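Local coordinates for protein dihydroorotate dehydrogenase (Schistosoma mansoni, PDB 6UY4) that probably oxidises (S)-dihydroorotate to orotate with a quinone as electron acceptor and FMN as cofactor, a step of de novo pyrimidine synthesis, at residues 191-204 / 232-246. Sequence-based numbering, arbitrary orientation.
Sequences GEVADYLVINVSSP and LSKKTPILLKISPDE. With FMN (flavin mononucleotide), chain G.
A pair of neighbouring parallel strands in the barrel of dihydroorotate dehydrogenase, 196-200 and 238-242, ends at the flavin, where N200 and K241 run alongside each other toward the isoalloxazine. The N200 amide gives ND2 to FMN O2 at 2.7 Å, nearly straight at 167°, while OD1 of N200 packs against the methylenes of K241 and is bonded by N169 of the next strand. K241 is fully extended, CG anti to the backbone N (chi1 -174°), which carries NZ between the pyrimidine edge of the flavin and its ribityl chain: NZ lies 3.2 Å from FMN N1, and also bonds FMN O2 and the ribityl hydroxyl O3'. Flavin O2 is thus gripped by both strands, and the lysine's positive charge would probably stabilise negative charge building up at N1 and O2 of a reduced flavin.

The scaffold behind this is the beta-alpha-beta unit of a TIM barrel, with helix 215-230 as the crossover. Five backbone bonds, from L197 N to P237 O through V201 N to K241 O, set the register L197-I238 to N200-K241. Beneath the helix, I238 CD1 reaches L197 CD1 at 3.7 Å, and V201 CG2 rests against L240 CG at 3.6 Å; I199 and L240 also touch the helix. On the face shared with N200 and K241, V198 CG1 packs on K241 CB at 3.7 Å, and V198 CG2 meets the edge of the Y196 ring in its plane.

Polar side chains clamp the loops leading into the strands. T236 OG1 donates to G191 O at 2.6 Å, meeting a carbonyl lone pair in the plane of the peptide. The E192 carboxylate takes S233 OG on OE1 and S233 N on OE2, both through syn lone pairs, the latter bond at 173°.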
# COMPACT_ATOMS: atom_id res chain seq x y z
N GLY A 191 11.66 6.58 11.93
CA GLY A 191 11.10 5.97 13.12
C GLY A 191 10.61 6.97 14.16
O GLY A 191 9.78 6.61 14.99
N GLU A 192 11.11 8.20 14.12
CA GLU A 192 10.73 9.20 15.11
C GLU A 192 9.52 10.02 14.69
O GLU A 192 8.79 10.52 15.56
CB GLU A 192 11.91 10.14 15.39
CG GLU A 192 13.13 9.46 15.98
CD GLU A 192 12.93 9.06 17.43
OE1 GLU A 192 11.97 9.55 18.06
OE2 GLU A 192 13.74 8.26 17.94
N VAL A 193 9.27 10.16 13.39
CA VAL A 193 8.19 11.01 12.90
C VAL A 193 6.99 10.21 12.39
O VAL A 193 5.87 10.75 12.38
CB VAL A 193 8.68 11.97 11.80
CG1 VAL A 193 9.78 12.87 12.34
CG2 VAL A 193 9.17 11.20 10.58
N ALA A 194 7.18 8.96 11.98
CA ALA A 194 6.09 8.17 11.43
C ALA A 194 5.30 7.48 12.54
O ALA A 194 5.85 7.10 13.58
CB ALA A 194 6.62 7.12 10.45
N ASP A 195 4.00 7.30 12.30
CA ASP A 195 3.18 6.56 13.24
C ASP A 195 3.45 5.06 13.16
O ASP A 195 3.38 4.36 14.18
CB ASP A 195 1.70 6.85 13.00
CG ASP A 195 1.33 8.29 13.30
OD1 ASP A 195 1.95 8.89 14.19
OD2 ASP A 195 0.41 8.82 12.63
N TYR A 196 3.74 4.55 11.97
CA TYR A 196 4.14 3.16 11.81
C TYR A 196 5.03 3.05 10.58
O TYR A 196 5.01 3.90 9.69
CB TYR A 196 2.93 2.23 11.69
CG TYR A 196 2.08 2.42 10.45
CD1 TYR A 196 2.33 1.69 9.29
CD2 TYR A 196 1.02 3.32 10.44
CE1 TYR A 196 1.56 1.86 8.16
CE2 TYR A 196 0.24 3.49 9.31
CZ TYR A 196 0.51 2.76 8.17
OH TYR A 196 -0.25 2.93 7.05
N LEU A 197 5.82 1.98 10.55
CA LEU A 197 6.74 1.69 9.46
C LEU A 197 6.38 0.35 8.83
O LEU A 197 5.92 -0.57 9.52
CB LEU A 197 8.19 1.68 9.95
CG LEU A 197 8.68 2.94 10.66
CD1 LEU A 197 10.03 2.69 11.33
CD2 LEU A 197 8.78 4.11 9.69
N VAL A 198 6.60 0.25 7.52
CA VAL A 198 6.28 -0.95 6.76
C VAL A 198 7.50 -1.37 5.96
O VAL A 198 8.24 -0.52 5.45
CB VAL A 198 5.07 -0.73 5.82
CG1 VAL A 198 4.66 -2.04 5.16
CG2 VAL A 198 3.91 -0.13 6.59
N ILE A 199 7.71 -2.68 5.86
CA ILE A 199 8.77 -3.25 5.04
C ILE A 199 8.15 -4.29 4.11
O ILE A 199 7.43 -5.18 4.57
CB ILE A 199 9.88 -3.89 5.90
CG1 ILE A 199 10.52 -2.84 6.80
CG2 ILE A 199 10.92 -4.56 5.02
CD1 ILE A 199 11.61 -3.37 7.68
N ASN A 200 8.43 -4.16 2.82
CA ASN A 200 7.86 -5.07 1.82
C ASN A 200 8.70 -6.34 1.73
O ASN A 200 9.91 -6.27 1.48
CB ASN A 200 7.78 -4.38 0.46
CG ASN A 200 6.66 -3.38 0.38
OD1 ASN A 200 6.08 -2.98 1.40
ND2 ASN A 200 6.33 -2.96 -0.84
N VAL A 201 8.06 -7.49 1.93
CA VAL A 201 8.71 -8.76 1.64
C VAL A 201 8.87 -8.91 0.13
O VAL A 201 7.94 -8.61 -0.64
CB VAL A 201 7.91 -9.93 2.23
CG1 VAL A 201 8.50 -11.27 1.81
CG2 VAL A 201 7.86 -9.83 3.74
N SER A 202 10.05 -9.35 -0.30
CA SER A 202 10.32 -9.50 -1.72
C SER A 202 9.38 -10.53 -2.34
O SER A 202 9.30 -11.67 -1.87
CB SER A 202 11.77 -9.91 -1.94
OG SER A 202 11.96 -11.29 -1.67
N SER A 203 8.66 -10.13 -3.38
CA SER A 203 7.74 -11.03 -4.04
C SER A 203 8.51 -12.09 -4.82
O SER A 203 9.59 -11.82 -5.34
CB SER A 203 6.82 -10.26 -4.99
OG SER A 203 6.05 -11.14 -5.78
N PRO A 204 7.98 -13.31 -4.91
CA PRO A 204 8.65 -14.33 -5.72
C PRO A 204 8.43 -14.10 -7.21
O PRO A 204 8.07 -15.03 -7.94
CB PRO A 204 8.01 -15.64 -5.24
CG PRO A 204 6.66 -15.23 -4.78
CD PRO A 204 6.82 -13.86 -4.17
N LEU A 232 15.39 3.63 19.06
CA LEU A 232 14.60 4.85 19.00
C LEU A 232 14.08 5.22 20.39
O LEU A 232 14.16 4.44 21.34
CB LEU A 232 13.44 4.69 18.02
CG LEU A 232 13.79 4.33 16.58
CD1 LEU A 232 12.53 4.00 15.79
CD2 LEU A 232 14.55 5.47 15.92
N SER A 233 13.53 6.43 20.49
CA SER A 233 12.94 6.87 21.75
C SER A 233 11.60 6.17 22.00
O SER A 233 11.25 5.92 23.16
CB SER A 233 12.75 8.38 21.75
OG SER A 233 11.83 8.78 20.75
N LYS A 234 10.86 5.87 20.95
CA LYS A 234 9.58 5.18 21.05
C LYS A 234 9.62 3.92 20.19
O LYS A 234 10.16 3.93 19.08
CB LYS A 234 8.42 6.08 20.61
CG LYS A 234 8.58 6.68 19.22
CD LYS A 234 7.30 7.34 18.74
CE LYS A 234 7.44 7.84 17.31
NZ LYS A 234 6.17 8.43 16.79
N LYS A 235 9.05 2.83 20.71
CA LYS A 235 8.99 1.57 19.98
C LYS A 235 7.95 1.72 18.86
O LYS A 235 6.79 1.33 18.98
CB LYS A 235 8.65 0.42 20.91
N THR A 236 8.40 2.30 17.75
CA THR A 236 7.52 2.54 16.62
C THR A 236 7.06 1.22 16.01
O THR A 236 7.88 0.31 15.82
CB THR A 236 8.23 3.39 15.57
OG1 THR A 236 8.74 4.58 16.18
CG2 THR A 236 7.29 3.77 14.44
N PRO A 237 5.77 1.06 15.71
CA PRO A 237 5.29 -0.21 15.14
C PRO A 237 5.98 -0.53 13.82
O PRO A 237 6.15 0.32 12.95
CB PRO A 237 3.79 0.04 14.95
CG PRO A 237 3.45 1.09 15.94
CD PRO A 237 4.66 1.98 16.02
N ILE A 238 6.37 -1.80 13.68
CA ILE A 238 7.00 -2.31 12.47
C ILE A 238 6.05 -3.30 11.82
O ILE A 238 5.69 -4.32 12.43
CB ILE A 238 8.36 -2.96 12.77
CG1 ILE A 238 9.36 -1.92 13.27
CG2 ILE A 238 8.90 -3.66 11.53
CD1 ILE A 238 9.72 -0.87 12.25
N LEU A 239 5.64 -3.02 10.59
CA LEU A 239 4.72 -3.87 9.85
C LEU A 239 5.44 -4.52 8.68
O LEU A 239 6.39 -3.97 8.13
CB LEU A 239 3.50 -3.09 9.36
CG LEU A 239 2.34 -2.91 10.33
CD1 LEU A 239 2.73 -2.02 11.51
CD2 LEU A 239 1.13 -2.34 9.61
N LEU A 240 4.96 -5.70 8.29
CA LEU A 240 5.53 -6.47 7.20
C LEU A 240 4.46 -6.67 6.13
O LEU A 240 3.41 -7.25 6.40
CB LEU A 240 6.05 -7.82 7.69
CG LEU A 240 7.25 -8.40 6.94
CD1 LEU A 240 8.42 -7.43 6.98
CD2 LEU A 240 7.65 -9.75 7.51
N LYS A 241 4.73 -6.18 4.92
CA LYS A 241 3.80 -6.27 3.81
C LYS A 241 4.25 -7.38 2.87
O LYS A 241 5.39 -7.36 2.38
CB LYS A 241 3.71 -4.94 3.07
CG LYS A 241 2.66 -4.90 1.98
CD LYS A 241 2.51 -3.49 1.42
CE LYS A 241 1.43 -3.42 0.35
NZ LYS A 241 1.25 -2.03 -0.15
N ILE A 242 3.37 -8.34 2.62
CA ILE A 242 3.71 -9.53 1.85
C ILE A 242 2.92 -9.53 0.54
O ILE A 242 2.04 -8.70 0.31
CB ILE A 242 3.45 -10.82 2.64
CG1 ILE A 242 1.95 -11.03 2.83
CG2 ILE A 242 4.16 -10.77 3.99
CD1 ILE A 242 1.59 -12.33 3.52
N SER A 243 3.25 -10.49 -0.32
CA SER A 243 2.69 -10.78 -1.63
C SER A 243 1.65 -11.89 -1.53
O SER A 243 1.81 -12.82 -0.73
CB SER A 243 3.79 -11.21 -2.60
OG SER A 243 3.26 -11.60 -3.85
N PRO A 244 0.58 -11.82 -2.31
CA PRO A 244 -0.43 -12.89 -2.29
C PRO A 244 -0.05 -14.13 -3.07
O PRO A 244 -0.83 -15.09 -3.10
CB PRO A 244 -1.65 -12.21 -2.92
CG PRO A 244 -1.06 -11.23 -3.88
CD PRO A 244 0.21 -10.73 -3.23
N ASP A 245 1.13 -14.15 -3.70
CA ASP A 245 1.55 -15.26 -4.55
C ASP A 245 2.43 -16.26 -3.81
O ASP A 245 2.91 -17.21 -4.44
CB ASP A 245 2.29 -14.72 -5.78
CG ASP A 245 1.45 -13.75 -6.58
OD1 ASP A 245 0.21 -13.92 -6.60
OD2 ASP A 245 2.02 -12.82 -7.18
N GLU A 246 2.65 -16.08 -2.51
CA GLU A 246 3.43 -17.03 -1.75
C GLU A 246 2.67 -18.34 -1.60
O GLU A 246 1.46 -18.34 -1.36
CB GLU A 246 3.77 -16.46 -0.37
CG GLU A 246 4.37 -15.06 -0.39
CD GLU A 246 5.85 -15.06 -0.74
OE1 GLU A 246 6.42 -16.15 -0.95
OE2 GLU A 246 6.44 -13.96 -0.79
N1 FMN G . 2.88 -1.00 -2.70
C2 FMN G . 3.99 -0.73 -1.91
O2 FMN G . 4.15 -1.35 -0.85
N3 FMN G . 4.91 0.22 -2.30
C4 FMN G . 4.73 0.91 -3.48
O4 FMN G . 5.55 1.76 -3.82
C4A FMN G . 3.62 0.65 -4.27
N5 FMN G . 3.44 1.33 -5.46
C5A FMN G . 2.34 1.07 -6.24
C6 FMN G . 2.16 1.77 -7.43
C7 FMN G . 1.06 1.52 -8.24
C7M FMN G . 0.87 2.27 -9.52
C8 FMN G . 0.13 0.56 -7.85
C8M FMN G . -1.07 0.28 -8.71
C9 FMN G . 0.31 -0.14 -6.66
C9A FMN G . 1.41 0.11 -5.85
N10 FMN G . 1.60 -0.58 -4.67
C10 FMN G . 2.70 -0.31 -3.88
C1' FMN G . 0.61 -1.62 -4.22
C2' FMN G . -0.51 -0.99 -3.41
O2' FMN G . 0.03 -0.24 -2.34
C3' FMN G . -1.44 -2.05 -2.85
O3' FMN G . -0.69 -3.02 -2.16
C4' FMN G . -2.27 -2.73 -3.94
O4' FMN G . -2.39 -1.90 -5.07
C5' FMN G . -3.65 -3.03 -3.39
O5' FMN G . -4.53 -3.42 -4.41
P FMN G . -5.78 -2.47 -4.75
O1P FMN G . -6.60 -3.14 -5.83
O2P FMN G . -6.61 -2.24 -3.52
O3P FMN G . -5.26 -1.16 -5.28